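Local coordinates for putative restriction endonuclease domain-containing protein (Anabaena variabilis, PDB 3OT2) that is of unknown function but has the PD-(D/E)XK restriction endonuclease-like fold and may act as a nuclease, at residues Y27-I32 and V122-L127; I33-P38 and F66-C71. All blocks are in the same frame, centred on the assembly; numbering follows the deposited sequence.

Contact 1 of 2, residues Y27-I32 and V122-L127; sequences YIEGKI and VTKNIL. With EDO (1,2-ethanediol), chain G; EDO (1,2-ethanediol), chain K.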
ATOM      1  N   TYR A  27     -17.815  -4.017  -7.568  1.00 37.38           N
ATOM      2  CA  TYR A  27     -17.778  -5.470  -7.736  1.00 38.35           C
ATOM      3  C   TYR A  27     -16.301  -5.842  -7.877  1.00 42.26           C
ATOM      4  O   TYR A  27     -15.676  -5.558  -8.907  1.00 39.03           O
ATOM      5  CB  TYR A  27     -18.641  -5.922  -8.923  1.00 39.42           C
ATOM      6  CG  TYR A  27     -18.634  -7.418  -9.149  1.00 42.02           C
ATOM      7  CD1 TYR A  27     -19.541  -8.248  -8.493  1.00 45.77           C
ATOM      8  CD2 TYR A  27     -17.750  -8.001 -10.052  1.00 42.72           C
ATOM      9  CE1 TYR A  27     -19.552  -9.628  -8.713  1.00 48.59           C
ATOM     10  CE2 TYR A  27     -17.753  -9.374 -10.280  1.00 45.12           C
ATOM     11  CZ  TYR A  27     -18.664 -10.182  -9.618  1.00 54.61           C
ATOM     12  OH  TYR A  27     -18.642 -11.538  -9.829  1.00 58.14           O
ATOM     13  N   ILE A  28     -15.721  -6.379  -6.782  1.00 40.29           N
ATOM     14  CA  ILE A  28     -14.293  -6.689  -6.686  1.00 38.63           C
ATOM     15  C   ILE A  28     -14.116  -8.124  -6.271  1.00 43.21           C
ATOM     16  O   ILE A  28     -14.604  -8.514  -5.208  1.00 43.29           O
ATOM     17  CB  ILE A  28     -13.581  -5.739  -5.685  1.00 39.63           C
ATOM     18  CG1 ILE A  28     -13.898  -4.247  -5.963  1.00 38.79           C
ATOM     19  CG2 ILE A  28     -12.063  -6.001  -5.690  1.00 38.70           C
ATOM     20  CD1 ILE A  28     -13.771  -3.356  -4.774  1.00 41.24           C
ATOM     21  N   GLU A  29     -13.408  -8.905  -7.100  1.00 41.00           N
ATOM     22  CA  GLU A  29     -13.095 -10.322  -6.841  1.00 42.73           C
ATOM     23  C   GLU A  29     -14.369 -11.130  -6.505  1.00 49.72           C
ATOM     24  O   GLU A  29     -14.363 -11.973  -5.603  1.00 53.42           O
ATOM     25  CB  GLU A  29     -12.044 -10.444  -5.716  1.00 44.09           C
ATOM     26  CG  GLU A  29     -10.733  -9.743  -6.051  1.00 49.98           C
ATOM     27  CD  GLU A  29      -9.661  -9.742  -4.982  1.00 66.19           C
ATOM     28  OE1 GLU A  29     -10.017  -9.735  -3.781  1.00 64.59           O
ATOM     29  OE2 GLU A  29      -8.465  -9.656  -5.344  1.00 56.42           O
ATOM     30  N   GLY A  30     -15.451 -10.837  -7.218  1.00 45.55           N
ATOM     31  CA  GLY A  30     -16.738 -11.507  -7.048  1.00 48.53           C
ATOM     32  C   GLY A  30     -17.592 -11.037  -5.885  1.00 54.41           C
ATOM     33  O   GLY A  30     -18.679 -11.573  -5.681  1.00 56.65           O
ATOM     34  N   LYS A  31     -17.117 -10.030  -5.120  1.00 49.90           N
ATOM     35  CA  LYS A  31     -17.810  -9.495  -3.945  1.00 50.08           C
ATOM     36  C   LYS A  31     -18.352  -8.095  -4.211  1.00 51.46           C
ATOM     37  O   LYS A  31     -17.732  -7.312  -4.935  1.00 48.61           O
ATOM     38  CB  LYS A  31     -16.866  -9.439  -2.728  1.00 52.58           C
ATOM     39  CG  LYS A  31     -16.199 -10.765  -2.357  1.00 73.46           C
ATOM     40  CD  LYS A  31     -15.023 -10.545  -1.399  1.00 86.35           C
ATOM     41  CE  LYS A  31     -14.155 -11.769  -1.224  1.00104.48           C
ATOM     42  NZ  LYS A  31     -13.232 -11.987  -2.375  1.00113.47           N
ATOM     43  N   ILE A  32     -19.504  -7.783  -3.613  1.00 47.92           N
ATOM     44  CA  ILE A  32     -20.109  -6.461  -3.725  1.00 47.33           C
ATOM     45  C   ILE A  32     -19.699  -5.671  -2.477  1.00 51.79           C
ATOM     46  O   ILE A  32     -19.987  -6.105  -1.352  1.00 53.29           O
ATOM     47  CB  ILE A  32     -21.646  -6.511  -3.928  1.00 52.11           C
ATOM     48  CG1 ILE A  32     -22.013  -7.313  -5.196  1.00 53.10           C
ATOM     49  CG2 ILE A  32     -22.218  -5.087  -3.976  1.00 52.02           C
ATOM     50  CD1 ILE A  32     -23.525  -7.643  -5.370  1.00 61.38           C
ATOM     51  N   VAL A 122      -8.492  -0.402  -1.717  1.00 31.87           N
ATOM     52  CA  VAL A 122      -8.076   0.689  -2.607  1.00 31.13           C
ATOM     53  C   VAL A 122      -6.788   0.334  -3.331  1.00 32.61           C
ATOM     54  O   VAL A 122      -6.692   0.577  -4.538  1.00 30.85           O
ATOM     55  CB  VAL A 122      -7.936   2.016  -1.808  1.00 36.10           C
ATOM     56  CG1 VAL A 122      -7.122   3.032  -2.582  1.00 36.34           C
ATOM     57  CG2 VAL A 122      -9.301   2.589  -1.498  1.00 35.98           C
ATOM     58  N   THR A 123      -5.795  -0.226  -2.602  1.00 31.07           N
ATOM     59  CA  THR A 123      -4.503  -0.624  -3.191  1.00 31.38           C
ATOM     60  C   THR A 123      -4.747  -1.718  -4.231  1.00 31.40           C
ATOM     61  O   THR A 123      -4.224  -1.605  -5.335  1.00 30.58           O
ATOM     62  CB  THR A 123      -3.508  -1.042  -2.103  1.00 35.79           C
ATOM     63  OG1 THR A 123      -3.321   0.095  -1.281  1.00 37.41           O
ATOM     64  CG2 THR A 123      -2.174  -1.426  -2.675  1.00 33.13           C
ATOM     65  N   LYS A 124      -5.585  -2.721  -3.907  1.00 29.23           N
ATOM     66  CA  LYS A 124      -5.939  -3.778  -4.867  1.00 28.89           C
ATOM     67  C   LYS A 124      -6.589  -3.165  -6.122  1.00 32.03           C
ATOM     68  O   LYS A 124      -6.274  -3.586  -7.230  1.00 31.79           O
ATOM     69  CB  LYS A 124      -6.910  -4.792  -4.257  1.00 29.78           C
ATOM     70  CG  LYS A 124      -6.336  -5.686  -3.176  1.00 39.75           C
ATOM     71  CD  LYS A 124      -7.447  -6.586  -2.701  1.00 39.03           C
ATOM     72  CE  LYS A 124      -7.023  -7.415  -1.543  1.00 45.46           C
ATOM     73  NZ  LYS A 124      -8.081  -8.394  -1.182  1.00 38.24           N
ATOM     74  N   ASN A 125      -7.512  -2.206  -5.941  1.00 28.80           N
ATOM     75  CA  ASN A 125      -8.195  -1.541  -7.062  1.00 28.04           C
ATOM     76  C   ASN A 125      -7.204  -0.797  -7.953  1.00 31.40           C
ATOM     77  O   ASN A 125      -7.290  -0.911  -9.176  1.00 29.62           O
ATOM     78  CB  ASN A 125      -9.291  -0.582  -6.559  1.00 27.28           C
ATOM     79  CG  ASN A 125     -10.539  -1.304  -6.095  1.00 36.23           C
ATOM     80  OD1 ASN A 125     -10.748  -2.502  -6.367  1.00 32.44           O
ATOM     81  ND2 ASN A 125     -11.406  -0.592  -5.396  1.00 32.25           N
ATOM     82  N   ILE A 126      -6.236  -0.088  -7.354  1.00 28.54           N
ATOM     83  CA  ILE A 126      -5.220   0.632  -8.119  1.00 26.60           C
ATOM     84  C   ILE A 126      -4.369  -0.381  -8.873  1.00 29.42           C
ATOM     85  O   ILE A 126      -4.118  -0.199 -10.065  1.00 28.37           O
ATOM     86  CB  ILE A 126      -4.363   1.584  -7.237  1.00 28.47           C
ATOM     87  CG1 ILE A 126      -5.208   2.789  -6.739  1.00 27.99           C
ATOM     88  CG2 ILE A 126      -3.128   2.080  -8.017  1.00 28.22           C
ATOM     89  CD1 ILE A 126      -4.572   3.624  -5.622  1.00 28.17           C
ATOM     90  N   LEU A 127      -3.953  -1.470  -8.206  1.00 27.44           N
ATOM     91  CA  LEU A 127      -3.106  -2.452  -8.883  1.00 26.80           C
ATOM     92  C   LEU A 127      -3.860  -3.158 -10.021  1.00 29.97           C
ATOM     93  O   LEU A 127      -3.242  -3.472 -11.040  1.00 29.84           O
ATOM     94  CB  LEU A 127      -2.495  -3.443  -7.884  1.00 27.21           C
ATOM     95  CG  LEU A 127      -1.537  -2.812  -6.847  1.00 29.31           C
ATOM     96  CD1 LEU A 127      -1.249  -3.784  -5.723  1.00 28.90           C
ATOM     97  CD2 LEU A 127      -0.236  -2.299  -7.492  1.00 30.84           C
TER
HETATM   98  C1  EDO G 192     -11.257  -6.192  -1.101  1.00 51.78           C
HETATM   99  O1  EDO G 192     -10.098  -6.526  -0.318  1.00 52.64           O
HETATM  100  C2  EDO G 192     -11.446  -7.245  -2.187  1.00 53.13           C
HETATM  101  O2  EDO G 192     -12.586  -8.080  -1.909  1.00 63.37           O
HETATM  102  C1  EDO K 193      -0.360   0.888   0.440  1.00 46.55           C
HETATM  103  O1  EDO K 193      -1.631   1.470   0.714  1.00 41.78           O
HETATM  104  C2  EDO K 193      -0.448  -0.631   0.614  1.00 47.85           C
HETATM  105  O2  EDO K 193      -0.669  -0.963   1.986  1.00 47.84           O
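I28 and N125 make the closest backbone approach, with CA atoms 8.0 Å apart, where a type I' turn from I28 to K31 faces helix residues 122-127. The turn is closed in both directions: I28 N to K31 O and K31 N to I28 O are each 2.9 Å. The CB of I28 points toward the helix, and the side chain crosses that of N125 at about a right angle. Its CG1 is anti to the carbonyl carbon (chi1 -50°), and from there CD1 runs to the amide end, 3.5 Å from N125 OD1. CG1 follows at 3.6 Å from the same N125 OD1. This is van der Waals packing of a methyl and a methylene against an amide, not a polar bond. The amide's ND2 makes a weak hydrogen bond to E26. Cutting I28 back to an alanine is likely to open a gap beside the N125 amide and leave it freer to turn. Nearby, the extended side chains of E29 and K124 cross at about a right angle. They form a long salt bridge, 3.5 Å from E29 OE1 to K124 NZ. K124 NZ also donates to 1,2-ethanediol O1 at 2.9 Å, probably a molecule of the crystallisation liquor. The strongest partner of K124 NZ is D160 of the second subunit, a salt bridge, and T146 there adds a hydrogen bond. This helix face is part of the dimer interface. Strand 76-78 touches both I28 and N125 through T78, while V122, T123 and I126 of helix 119-131 pack on L139 of strand 136-141.

Contact 2 of 2, residues I33-P38 and F66-C71; sequences IQKPMP and FLELRC. With EDO (1,2-ethanediol), chain I.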
ATOM      1  N   ILE A  33     -18.964  -4.571  -2.677  1.00 46.02           N
ATOM      2  CA  ILE A  33     -18.490  -3.722  -1.589  1.00 45.64           C
ATOM      3  C   ILE A  33     -18.937  -2.298  -1.862  1.00 48.77           C
ATOM      4  O   ILE A  33     -18.605  -1.715  -2.903  1.00 45.54           O
ATOM      5  CB  ILE A  33     -16.948  -3.795  -1.343  1.00 47.48           C
ATOM      6  CG1 ILE A  33     -16.451  -5.251  -1.175  1.00 48.87           C
ATOM      7  CG2 ILE A  33     -16.545  -2.930  -0.118  1.00 47.62           C
ATOM      8  CD1 ILE A  33     -15.004  -5.471  -1.543  1.00 56.90           C
ATOM      9  N   GLN A  34     -19.684  -1.738  -0.916  1.00 46.31           N
ATOM     10  CA  GLN A  34     -20.162  -0.366  -1.010  1.00 45.18           C
ATOM     11  C   GLN A  34     -19.044   0.585  -0.620  1.00 46.13           C
ATOM     12  O   GLN A  34     -18.312   0.306   0.330  1.00 46.27           O
ATOM     13  CB  GLN A  34     -21.378  -0.187  -0.120  1.00 48.66           C
ATOM     14  CG  GLN A  34     -22.202   1.037  -0.475  1.00 67.45           C
ATOM     15  CD  GLN A  34     -23.509   1.122   0.275  1.00 74.06           C
ATOM     16  OE1 GLN A  34     -23.787   0.359   1.209  1.00 67.48           O
ATOM     17  NE2 GLN A  34     -24.340   2.060  -0.137  1.00 61.43           N
ATOM     18  N   LYS A  35     -18.903   1.702  -1.361  1.00 40.73           N
ATOM     19  CA  LYS A  35     -17.878   2.722  -1.106  1.00 38.24           C
ATOM     20  C   LYS A  35     -18.143   3.435   0.238  1.00 41.88           C
ATOM     21  O   LYS A  35     -19.272   3.372   0.720  1.00 43.32           O
ATOM     22  CB  LYS A  35     -17.849   3.756  -2.257  1.00 39.02           C
ATOM     23  CG  LYS A  35     -17.073   3.305  -3.482  1.00 38.27           C
ATOM     24  CD  LYS A  35     -16.952   4.431  -4.516  1.00 37.85           C
ATOM     25  CE  LYS A  35     -16.028   5.546  -4.057  1.00 36.05           C
ATOM     26  NZ  LYS A  35     -15.673   6.462  -5.165  1.00 35.02           N
ATOM     27  N   PRO A  36     -17.145   4.112   0.871  1.00 40.45           N
ATOM     28  CA  PRO A  36     -17.436   4.784   2.150  1.00 43.13           C
ATOM     29  C   PRO A  36     -18.339   6.004   1.971  1.00 50.59           C
ATOM     30  O   PRO A  36     -18.472   6.551   0.871  1.00 48.41           O
ATOM     31  CB  PRO A  36     -16.044   5.181   2.682  1.00 43.55           C
ATOM     32  CG  PRO A  36     -15.160   5.133   1.569  1.00 43.77           C
ATOM     33  CD  PRO A  36     -15.721   4.271   0.497  1.00 38.79           C
HETATM   34  N   MSE A  37     -18.983   6.411   3.062  1.00 51.44           N
HETATM   35  CA  MSE A  37     -19.858   7.575   3.078  1.00 52.91           C
HETATM   36  C   MSE A  37     -19.019   8.842   2.831  1.00 54.03           C
HETATM   37  O   MSE A  37     -17.860   8.887   3.269  1.00 50.94           O
HETATM   38  CB  MSE A  37     -20.599   7.648   4.428  1.00 58.61           C
HETATM   39  CG  MSE A  37     -21.618   6.526   4.617  1.00 69.42           C
HETATM   40 SE   MSE A  37     -23.227   6.875   3.563  0.75 80.54          SE
HETATM   41  CE  MSE A  37     -23.889   8.397   4.557  1.00 79.59           C
ATOM     42  N   PRO A  38     -19.539   9.851   2.083  1.00 50.13           N
ATOM     43  CA  PRO A  38     -18.774  11.095   1.904  1.00 48.23           C
ATOM     44  C   PRO A  38     -18.422  11.754   3.249  1.00 47.44           C
ATOM     45  O   PRO A  38     -19.190  11.679   4.198  1.00 46.66           O
ATOM     46  CB  PRO A  38     -19.728  11.983   1.091  1.00 51.04           C
ATOM     47  CG  PRO A  38     -20.658  11.017   0.420  1.00 57.06           C
ATOM     48  CD  PRO A  38     -20.874   9.961   1.461  1.00 53.61           C
ATOM     49  N   PHE A  66     -12.995  12.869 -14.257  1.00 29.03           N
ATOM     50  CA  PHE A  66     -14.386  12.619 -13.876  1.00 29.22           C
ATOM     51  C   PHE A  66     -14.489  12.212 -12.429  1.00 34.34           C
ATOM     52  O   PHE A  66     -13.684  11.417 -11.949  1.00 31.84           O
ATOM     53  CB  PHE A  66     -14.996  11.493 -14.736  1.00 30.20           C
ATOM     54  CG  PHE A  66     -14.938  11.686 -16.222  1.00 31.13           C
ATOM     55  CD1 PHE A  66     -15.947  12.369 -16.886  1.00 34.97           C
ATOM     56  CD2 PHE A  66     -13.881  11.168 -16.965  1.00 32.23           C
ATOM     57  CE1 PHE A  66     -15.889  12.541 -18.259  1.00 36.34           C
ATOM     58  CE2 PHE A  66     -13.815  11.356 -18.336  1.00 34.47           C
ATOM     59  CZ  PHE A  66     -14.824  12.031 -18.979  1.00 33.85           C
ATOM     60  N   LEU A  67     -15.504  12.739 -11.748  1.00 33.45           N
ATOM     61  CA  LEU A  67     -15.833  12.407 -10.373  1.00 36.23           C
ATOM     62  C   LEU A  67     -16.688  11.181 -10.331  1.00 37.30           C
ATOM     63  O   LEU A  67     -17.715  11.147 -11.018  1.00 36.56           O
ATOM     64  CB  LEU A  67     -16.643  13.562  -9.739  1.00 38.86           C
ATOM     65  CG  LEU A  67     -15.874  14.693  -9.100  1.00 46.03           C
ATOM     66  CD1 LEU A  67     -16.764  15.881  -8.869  1.00 47.75           C
ATOM     67  CD2 LEU A  67     -15.384  14.296  -7.769  1.00 51.47           C
ATOM     68  N   GLU A  68     -16.332  10.199  -9.476  1.00 33.40           N
ATOM     69  CA  GLU A  68     -17.182   9.038  -9.206  1.00 32.99           C
ATOM     70  C   GLU A  68     -17.762   8.366 -10.485  1.00 36.65           C
ATOM     71  O   GLU A  68     -18.962   8.077 -10.548  1.00 35.53           O
ATOM     72  CB  GLU A  68     -18.347   9.464  -8.293  1.00 35.49           C
ATOM     73  CG  GLU A  68     -17.949  10.105  -6.971  1.00 44.43           C
ATOM     74  CD  GLU A  68     -17.321   9.169  -5.962  1.00 46.57           C
ATOM     75  OE1 GLU A  68     -17.622   7.959  -6.020  1.00 44.95           O
ATOM     76  OE2 GLU A  68     -16.552   9.644  -5.093  1.00 41.47           O
ATOM     77  N   LEU A  69     -16.904   8.083 -11.475  1.00 31.87           N
ATOM     78  CA  LEU A  69     -17.322   7.435 -12.710  1.00 32.50           C
ATOM     79  C   LEU A  69     -17.084   5.922 -12.604  1.00 35.16           C
ATOM     80  O   LEU A  69     -16.013   5.498 -12.160  1.00 31.34           O
ATOM     81  CB  LEU A  69     -16.532   8.039 -13.894  1.00 32.72           C
ATOM     82  CG  LEU A  69     -16.713   7.408 -15.269  1.00 38.89           C
ATOM     83  CD1 LEU A  69     -18.084   7.769 -15.875  1.00 39.75           C
ATOM     84  CD2 LEU A  69     -15.590   7.823 -16.201  1.00 39.65           C
ATOM     85  N   ARG A  70     -18.083   5.107 -13.002  1.00 32.44           N
ATOM     86  CA  ARG A  70     -17.942   3.656 -12.976  1.00 32.95           C
ATOM     87  C   ARG A  70     -17.068   3.179 -14.137  1.00 36.15           C
ATOM     88  O   ARG A  70     -17.285   3.572 -15.280  1.00 35.31           O
ATOM     89  CB  ARG A  70     -19.314   2.967 -12.994  1.00 34.62           C
ATOM     90  CG  ARG A  70     -19.247   1.436 -13.063  1.00 34.00           C
ATOM     91  CD  ARG A  70     -20.592   0.759 -12.783  1.00 27.54           C
ATOM     92  NE  ARG A  70     -21.196   1.225 -11.535  1.00 34.81           N
ATOM     93  CZ  ARG A  70     -20.874   0.769 -10.330  1.00 46.11           C
ATOM     94  NH1 ARG A  70     -19.977  -0.204 -10.196  1.00 29.87           N
ATOM     95  NH2 ARG A  70     -21.441   1.281  -9.251  1.00 36.44           N
ATOM     96  N   CYS A  71     -16.065   2.358 -13.824  1.00 32.28           N
ATOM     97  CA  CYS A  71     -15.163   1.739 -14.785  1.00 32.56           C
ATOM     98  C   CYS A  71     -15.258   0.238 -14.625  1.00 35.81           C
ATOM     99  O   CYS A  71     -14.959  -0.283 -13.548  1.00 35.10           O
ATOM    100  CB  CYS A  71     -13.736   2.249 -14.600  1.00 32.18           C
ATOM    101  SG  CYS A  71     -13.549   4.018 -14.958  1.00 36.13           S
TER
HETATM  102  C1  EDO I 197     -22.097   6.222 -11.066  1.00 64.47           C
HETATM  103  O1  EDO I 197     -22.233   5.341 -12.178  1.00 65.60           O
HETATM  104  C2  EDO I 197     -21.215   5.545 -10.038  1.00 62.78           C
HETATM  105  O2  EDO I 197     -21.131   6.409  -8.904  1.00 72.93           O
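K35 and E68 bridge two loops of the PD-(D/E)XK nuclease fold. One loop follows strand 31-34 and the other follows edge strand 63-67 of the mixed sheet. The backbones stay well apart, with 10.3 Å between the CA atoms of K35 and E68, and the lysine spans the gap. Its CB starts out toward 66-71. The chain runs through CG to CD, the first atom to come near the glutamate, 3.9 Å from E68 OE1. It then bends at chi3 (70°), which brings K35 CE to 3.5 Å from E68 OE1. At the tip, K35 NZ donates to E68 OE1 at 2.6 Å, a hydrogen bond within a salt bridge. NZ arrives on the syn side of the carboxylate, 29° out of its plane. The same ammonium has a salt bridge to D81 and a hydrogen bond to V79 O, so three oxygens grip it. E68 also bends to meet it, at chi2 (-70°), and its other oxygen, OE2, accepts from Q46 of helix 40-57. The carboxylate is therefore held from two directions. D81 sits in a Pro-Asp pair after strand 76-78, consistent with the PD of the family motif. The E68 and D81 backbones are hydrogen-bonded, and K35 NZ joins their two carboxylates. On the backbone side of E68, a 1,2-ethanediol makes a weak hydrogen bond, 3.2 Å from its O2 to E68 O.

In the fold
Contacts 1 and 2 share the hairpin of strands 25-28 and 31-34, and their centres are 12 Å apart. They meet directly where I28 CD1 packs 4.1 Å from I33 CD1. Contact 1 joins the hairpin to helix 119-131, whose K124 binds the second subunit, while contact 2 reaches the end of strand 63-67 and D81. The bound 1,4-butanediol lies about 11 Å from the side chain of I28 and about 10 Å from that of K35. Segment 66-71 reaches that pocket itself through R70, which touches the ligand and is held by E20, S25 and S77. The hairpin thus lies between a helix of the dimer interface and the loop holding D81, the probable PD aspartate.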